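PDB 4GBJ: 6-phosphogluconate dehydrogenase NAD-binding from Dyadobacter fermentans, which probably acts as an NAD(P)-dependent oxidoreductase of the 6-phosphogluconate and 3-hydroxyisobutyrate dehydrogenase family. Local coordinates for residues A182-L185 against E186-G189; L213-P217 against I218-Y222; V52-A55 against I56-I59. All blocks are in the same frame, centred on the assembly; numbering follows the deposited sequence.

Interaction 1. Residues A182-L185 against E186-G189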
loop_
_atom_site.group_PDB
_atom_site.type_symbol
_atom_site.label_atom_id
_atom_site.label_comp_id
_atom_site.label_asym_id
_atom_site.label_seq_id
_atom_site.Cartn_x
_atom_site.Cartn_y
_atom_site.Cartn_z
ATOM N N ALA B 182 -3.762 7.385 -2.012
ATOM C CA ALA B 182 -3.054 8.220 -2.996
ATOM C C ALA B 182 -1.589 7.793 -3.103
ATOM O O ALA B 182 -1.059 7.723 -4.231
ATOM C CB ALA B 182 -3.158 9.697 -2.635
ATOM N N CYS B 183 -0.942 7.476 -1.975
ATOM C CA CYS B 183 0.431 6.934 -1.998
ATOM C C CYS B 183 0.489 5.593 -2.726
ATOM O O CYS B 183 1.460 5.317 -3.410
ATOM C CB CYS B 183 0.990 6.781 -0.592
ATOM S SG CYS B 183 1.316 8.327 0.247
ATOM N N SER B 184 -0.517 4.760 -2.550
ATOM C CA SER B 184 -0.574 3.433 -3.204
ATOM C C SER B 184 -0.651 3.611 -4.682
ATOM O O SER B 184 0.034 2.921 -5.420
ATOM C CB SER B 184 -1.756 2.627 -2.658
ATOM O OG SER B 184 -1.590 2.554 -1.248
ATOM N N LEU B 185 -1.476 4.560 -5.133
ATOM C CA LEU B 185 -1.557 4.880 -6.552
ATOM C C LEU B 185 -0.219 5.363 -7.117
ATOM O O LEU B 185 0.192 4.952 -8.196
ATOM C CB LEU B 185 -2.583 5.975 -6.788
ATOM C CG LEU B 185 -4.060 5.498 -6.765
ATOM C CD1 LEU B 185 -4.993 6.709 -6.494
ATOM C CD2 LEU B 185 -4.421 4.820 -8.060
ATOM N N GLU B 186 0.439 6.261 -6.390
ATOM C CA GLU B 186 1.702 6.808 -6.832
ATOM C C GLU B 186 2.807 5.730 -6.879
ATOM O O GLU B 186 3.545 5.686 -7.853
ATOM C CB GLU B 186 2.117 7.998 -5.940
ATOM C CG GLU B 186 3.524 8.474 -6.199
ATOM C CD GLU B 186 3.767 9.061 -7.560
ATOM O OE1 GLU B 186 4.952 9.168 -7.936
ATOM O OE2 GLU B 186 2.802 9.571 -8.176
HETATM N N MSE B 187 2.966 4.905 -5.849
HETATM C CA MSE B 187 4.058 3.929 -5.858
HETATM C C MSE B 187 3.833 2.894 -6.989
HETATM O O MSE B 187 4.792 2.442 -7.590
HETATM C CB MSE B 187 4.236 3.244 -4.497
HETATM C CG MSE B 187 3.070 2.261 -4.108
HETATM SE SE MSE B 187 3.368 1.459 -2.362
HETATM C CE MSE B 187 2.762 2.815 -1.173
HETATM N N MSE B 188 2.565 2.549 -7.290
HETATM C CA MSE B 188 2.250 1.659 -8.416
HETATM C C MSE B 188 2.554 2.352 -9.773
HETATM O O MSE B 188 3.128 1.725 -10.657
HETATM C CB MSE B 188 0.816 1.174 -8.367
HETATM C CG MSE B 188 0.651 0.095 -7.337
HETATM SE SE MSE B 188 -1.066 -0.787 -7.257
HETATM C CE MSE B 188 -2.238 0.553 -6.591
ATOM N N GLY B 189 2.225 3.622 -9.909
ATOM C CA GLY B 189 2.602 4.378 -11.106
ATOM C C GLY B 189 4.105 4.345 -11.359
ATOM O O GLY B 189 4.571 4.019 -12.454
#

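Interaction 2. Residues L213-P217 against I218-Y222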
loop_
_atom_site.group_PDB
_atom_site.type_symbol
_atom_site.label_atom_id
_atom_site.label_comp_id
_atom_site.label_asym_id
_atom_site.label_seq_id
_atom_site.Cartn_x
_atom_site.Cartn_y
_atom_site.Cartn_z
ATOM N N LEU B 213 2.004 -10.129 -2.008
ATOM C CA LEU B 213 2.378 -9.089 -1.051
ATOM C C LEU B 213 1.319 -8.027 -0.843
ATOM O O LEU B 213 1.079 -7.617 0.285
ATOM C CB LEU B 213 3.622 -8.360 -1.580
ATOM C CG LEU B 213 4.973 -8.807 -1.106
ATOM C CD1 LEU B 213 6.047 -8.115 -1.929
ATOM C CD2 LEU B 213 5.140 -8.496 0.415
ATOM N N PHE B 214 0.782 -7.495 -1.933
ATOM C CA PHE B 214 -0.172 -6.384 -1.905
ATOM C C PHE B 214 -1.590 -6.860 -2.227
ATOM O O PHE B 214 -2.297 -6.202 -2.989
ATOM C CB PHE B 214 0.327 -5.281 -2.865
ATOM C CG PHE B 214 1.587 -4.661 -2.324
ATOM C CD1 PHE B 214 1.531 -3.729 -1.299
ATOM C CD2 PHE B 214 2.843 -5.054 -2.797
ATOM C CE1 PHE B 214 2.689 -3.247 -0.719
ATOM C CE2 PHE B 214 4.003 -4.601 -2.179
ATOM C CZ PHE B 214 3.921 -3.708 -1.145
ATOM N N ALA B 215 -2.027 -7.982 -1.600
ATOM C CA ALA B 215 -3.369 -8.571 -1.788
ATOM C C ALA B 215 -4.420 -7.950 -0.834
ATOM O O ALA B 215 -5.012 -8.648 -0.042
ATOM C CB ALA B 215 -3.320 -10.103 -1.598
ATOM N N ALA B 216 -4.577 -6.632 -0.875
ATOM C CA ALA B 216 -5.584 -5.858 -0.113
ATOM C C ALA B 216 -6.498 -5.156 -1.140
ATOM O O ALA B 216 -6.039 -4.844 -2.243
ATOM C CB ALA B 216 -4.893 -4.857 0.810
ATOM N N PRO B 217 -7.790 -4.925 -0.837
ATOM C CA PRO B 217 -8.710 -4.394 -1.864
ATOM C C PRO B 217 -8.270 -3.105 -2.534
ATOM O O PRO B 217 -8.467 -2.988 -3.748
ATOM C CB PRO B 217 -10.033 -4.226 -1.107
ATOM C CG PRO B 217 -9.663 -4.330 0.380
ATOM C CD PRO B 217 -8.529 -5.286 0.393
ATOM N N ILE B 218 -7.601 -2.190 -1.794
ATOM C CA ILE B 218 -7.090 -0.927 -2.347
ATOM C C ILE B 218 -6.148 -1.207 -3.560
ATOM O O ILE B 218 -6.391 -0.708 -4.643
ATOM C CB ILE B 218 -6.371 -0.045 -1.249
ATOM C CG1 ILE B 218 -7.361 0.502 -0.178
ATOM C CG2 ILE B 218 -5.578 1.138 -1.861
ATOM C CD1 ILE B 218 -8.594 1.203 -0.710
ATOM N N PHE B 219 -5.167 -2.078 -3.401
ATOM C CA PHE B 219 -4.184 -2.377 -4.457
ATOM C C PHE B 219 -4.732 -3.164 -5.613
ATOM O O PHE B 219 -4.250 -2.973 -6.719
ATOM C CB PHE B 219 -2.956 -3.124 -3.894
ATOM C CG PHE B 219 -2.159 -2.221 -3.012
ATOM C CD1 PHE B 219 -1.108 -1.491 -3.518
ATOM C CD2 PHE B 219 -2.433 -2.127 -1.664
ATOM C CE1 PHE B 219 -0.366 -0.646 -2.703
ATOM C CE2 PHE B 219 -1.710 -1.250 -0.849
ATOM C CZ PHE B 219 -0.684 -0.514 -1.379
ATOM N N GLN B 220 -5.692 -4.031 -5.394
ATOM C CA GLN B 220 -6.261 -4.834 -6.470
ATOM C C GLN B 220 -7.239 -3.981 -7.326
ATOM O O GLN B 220 -7.210 -4.068 -8.565
ATOM C CB GLN B 220 -6.941 -6.087 -5.881
ATOM C CG GLN B 220 -5.878 -7.019 -5.217
ATOM C CD GLN B 220 -6.355 -8.416 -4.813
ATOM O OE1 GLN B 220 -5.704 -9.459 -5.114
ATOM N NE2 GLN B 220 -7.410 -8.465 -4.011
ATOM N N ASN B 221 -8.060 -3.150 -6.667
ATOM C CA ASN B 221 -8.994 -2.264 -7.365
ATOM C C ASN B 221 -8.274 -1.094 -8.016
ATOM O O ASN B 221 -8.439 -0.864 -9.209
ATOM C CB ASN B 221 -10.050 -1.720 -6.402
ATOM C CG ASN B 221 -10.965 -2.746 -5.747
ATOM O OD1 ASN B 221 -11.550 -2.477 -4.691
ATOM N ND2 ASN B 221 -11.197 -3.912 -6.352
ATOM N N TYR B 222 -7.428 -0.400 -7.262
ATOM C CA TYR B 222 -6.720 0.732 -7.833
ATOM C C TYR B 222 -5.569 0.265 -8.749
ATOM O O TYR B 222 -5.307 0.938 -9.725
ATOM C CB TYR B 222 -6.248 1.713 -6.757
ATOM C CG TYR B 222 -7.379 2.535 -6.161
ATOM C CD1 TYR B 222 -7.948 3.587 -6.867
ATOM C CD2 TYR B 222 -7.929 2.209 -4.928
ATOM C CE1 TYR B 222 -8.987 4.339 -6.330
ATOM C CE2 TYR B 222 -8.950 2.974 -4.365
ATOM C CZ TYR B 222 -9.454 4.062 -5.055
ATOM O OH TYR B 222 -10.488 4.804 -4.524
#

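Interaction 3. Residues V52-A55 against I56-I59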
loop_
_atom_site.group_PDB
_atom_site.type_symbol
_atom_site.label_atom_id
_atom_site.label_comp_id
_atom_site.label_asym_id
_atom_site.label_seq_id
_atom_site.Cartn_x
_atom_site.Cartn_y
_atom_site.Cartn_z
ATOM N N VAL B 52 -38.494 17.825 2.506
ATOM C CA VAL B 52 -38.770 19.227 2.830
ATOM C C VAL B 52 -38.012 20.116 1.845
ATOM O O VAL B 52 -37.017 19.702 1.270
ATOM C CB VAL B 52 -38.481 19.628 4.302
ATOM C CG1 VAL B 52 -39.441 18.926 5.260
ATOM C CG2 VAL B 52 -37.037 19.374 4.696
ATOM N N GLU B 53 -38.509 21.336 1.653
ATOM C CA GLU B 53 -37.946 22.315 0.723
ATOM C C GLU B 53 -36.707 23.010 1.299
ATOM O O GLU B 53 -35.796 23.326 0.530
ATOM C CB GLU B 53 -39.026 23.362 0.368
ATOM C CG GLU B 53 -38.685 24.210 -0.846
ATOM C CD GLU B 53 -39.858 25.038 -1.321
ATOM O OE1 GLU B 53 -40.529 25.657 -0.463
ATOM O OE2 GLU B 53 -40.112 25.066 -2.547
ATOM N N ASN B 54 -36.686 23.274 2.634
ATOM C CA ASN B 54 -35.555 23.933 3.319
ATOM C C ASN B 54 -34.978 23.034 4.426
ATOM O O ASN B 54 -35.729 22.436 5.181
ATOM C CB ASN B 54 -35.999 25.268 3.905
ATOM C CG ASN B 54 -36.486 26.229 2.854
ATOM O OD1 ASN B 54 -35.743 26.608 1.948
ATOM N ND2 ASN B 54 -37.734 26.642 2.936
ATOM N N ALA B 55 -33.658 22.924 4.507
ATOM C CA ALA B 55 -32.997 22.058 5.485
ATOM C C ALA B 55 -33.453 22.275 6.955
ATOM O O ALA B 55 -33.575 21.299 7.701
ATOM C CB ALA B 55 -31.488 22.221 5.398
ATOM N N ILE B 56 -33.731 23.515 7.363
ATOM C CA ILE B 56 -34.126 23.777 8.757
ATOM C C ILE B 56 -35.500 23.123 9.126
ATOM O O ILE B 56 -35.728 22.787 10.290
ATOM C CB ILE B 56 -34.126 25.297 9.049
ATOM C CG1 ILE B 56 -34.072 25.555 10.575
ATOM C CG2 ILE B 56 -35.339 25.977 8.414
ATOM C CD1 ILE B 56 -33.556 26.897 10.951
ATOM N N ASP B 57 -36.400 22.954 8.132
ATOM C CA ASP B 57 -37.711 22.328 8.317
ATOM C C ASP B 57 -37.587 20.829 8.625
ATOM O O ASP B 57 -38.539 20.233 9.112
ATOM C CB ASP B 57 -38.573 22.524 7.060
ATOM C CG ASP B 57 -38.863 23.971 6.664
ATOM O OD1 ASP B 57 -38.899 24.851 7.574
ATOM O OD2 ASP B 57 -39.132 24.216 5.456
ATOM N N ALA B 58 -36.424 20.222 8.335
ATOM C CA ALA B 58 -36.125 18.806 8.568
ATOM C C ALA B 58 -35.676 18.542 10.028
ATOM O O ALA B 58 -35.785 17.412 10.506
ATOM C CB ALA B 58 -35.011 18.371 7.618
ATOM N N ILE B 59 -35.171 19.581 10.715
ATOM C CA ILE B 59 -34.588 19.466 12.060
ATOM C C ILE B 59 -35.631 19.431 13.154
ATOM O O ILE B 59 -36.546 20.230 13.149
ATOM C CB ILE B 59 -33.584 20.631 12.343
ATOM C CG1 ILE B 59 -32.493 20.692 11.262
ATOM C CG2 ILE B 59 -32.941 20.468 13.721
ATOM C CD1 ILE B 59 -31.608 19.502 11.202
#

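Interaction 1. Residues A182-L185 against E186-G189
The long helix 169-197, which runs into the all-helical C-terminal domain, is buried over two turns here, held by the i to i+4 bonds that define an alpha-helix. E186 N donates to A182 O at 3.0 Å and M187 N to C183 O at 2.9 Å, the latter with an N-H...O angle of 166°; M188 N to S184 O and G189 N to L185 O continue the ladder.

The two selenomethionines fold back along the helix. In M187, CG stands between the backbone N and the carbonyl carbon (chi1 70°), which carries it to 3.4 Å from S184 O, and a bend at chi3 returns CE to 3.6 Å from C183 O and, more loosely, alongside C183 CB. M188 also bends at chi3, its CE lying 3.5 Å from S184 O. The carbonyl of S184 therefore accepts one N-H while carbon atoms of both selenomethionines crowd round it. S184 OG turns back to a hydrogen bond with M180 O.

E186 leaves the turn on another side: with CG opposite the backbone N (chi1 171°), its carboxylate reaches a salt bridge with R268 of helix 260-274, while E190 brings a like charge close. C183 packs on M187 of the second subunit, and M187 on that subunit's C183. The chemistry is that of a buried interface helix: the four carbonyls of 182-185 are satisfied by the N-H groups one turn on, the side chains of L185 and M188 pack on helix 217-228, and the buried carboxylate is probably kept ionised by the arginine despite the nearby glutamate.

Interaction 2. Residues L213-P217 against I218-Y222
I218, the first residue of its segment, follows P217 directly and takes part chiefly through the chain: its CB lies 3.8 Å from P217 C, while its side chain packs on I181 of helix 169-197. F219 carries the main side-chain contact. F214 CD1 sits 3.8 Å above the F219 ring plane, over the ring centre, and A216 CB lies at the edge of the same ring. The two phenylalanine rings are inclined at 47°, with centroids 5.0 Å apart, an oblique pairing. With F219 CG beside its own backbone N (chi1 -69°), the ring is directed back beneath F214 CD1, and F219 CB rests 3.3 Å from F214 O. An alanine here would remove the surface under F214 CD1 and is likely to leave the F214 ring less firmly held, although it also packs on M180 of the second subunit.

The F219 N-H makes a weak bond to A216 O, bent to 120°. A216 is the N-cap of helix 217-228, and A215 just before it is the centre of an inverse gamma turn, with a weak A216 N to F214 O bond. The first regular helical bond follows at Q220, whose N meets A216 O at 3.3 Å. N221 N then reaches P217 O at 3.0 Å, and N221 CG folds to 3.2 Å from that oxygen. Y222 N makes the next bond, to I218 O, which lies in the plane of the Y222 ring at its edge.

Interaction 3. Residues V52-A55 against I56-I59
V52 and A58 make the apolar part of this short turn between strands 50-51 and 64-67 of the Rossmann-type domain. V52 CG2, set between the backbone N and the carbonyl carbon, points at A58 CB from 3.7 Å, and V52 CB stands 4.0 Å from D57 CB where the two side chains pass at a slant. A58 also packs on A9 and L11 of strand 8-11, and V52 on V32 of strand 31-34.

The backbone bonds are of i to i+3 type. D57 N donates to N54 O at 3.1 Å and A58 N to A55 O at the same length, and I59 N repeats the pattern on I56 O. The carbonyl of N54 also has D57 CB beside it, at 3.4 Å from N54 O.

Among polar side chains, N54 and D57 run side by side in the same direction, amide and carboxylate planes 71° apart. The nearest approach is N54 CB to D57 OD2 at 3.7 Å, a van der Waals contact.

Polar and apolar groups are thus sorted to different sides: the alanines and valine meet the sheet, whereas the exposed amide and carboxylate probably keep much of their hydration.

Overall arrangement
Along the chain interaction 3 comes first, in the turn after strand 50-51, an outermost strand of the sheet of the Rossmann-type domain. Interaction 1 follows on helix 169-197, and interaction 2 comes last, where a loop enters helix 217-228. Interactions 1 and 2 lie in the same helical domain with centres about 11 Å apart, and they touch: S184 OG comes within 3.2 Å of F219 CZ, and L185 CD2 within 3.8 Å of Y222 CB. Both also meet the second subunit, placing them at the dimer interface. Interaction 3 lies across the chain's centre, its centre about 42 Å from those of interactions 1 and 2, and belongs to the packing of the presumed cofactor domain alone.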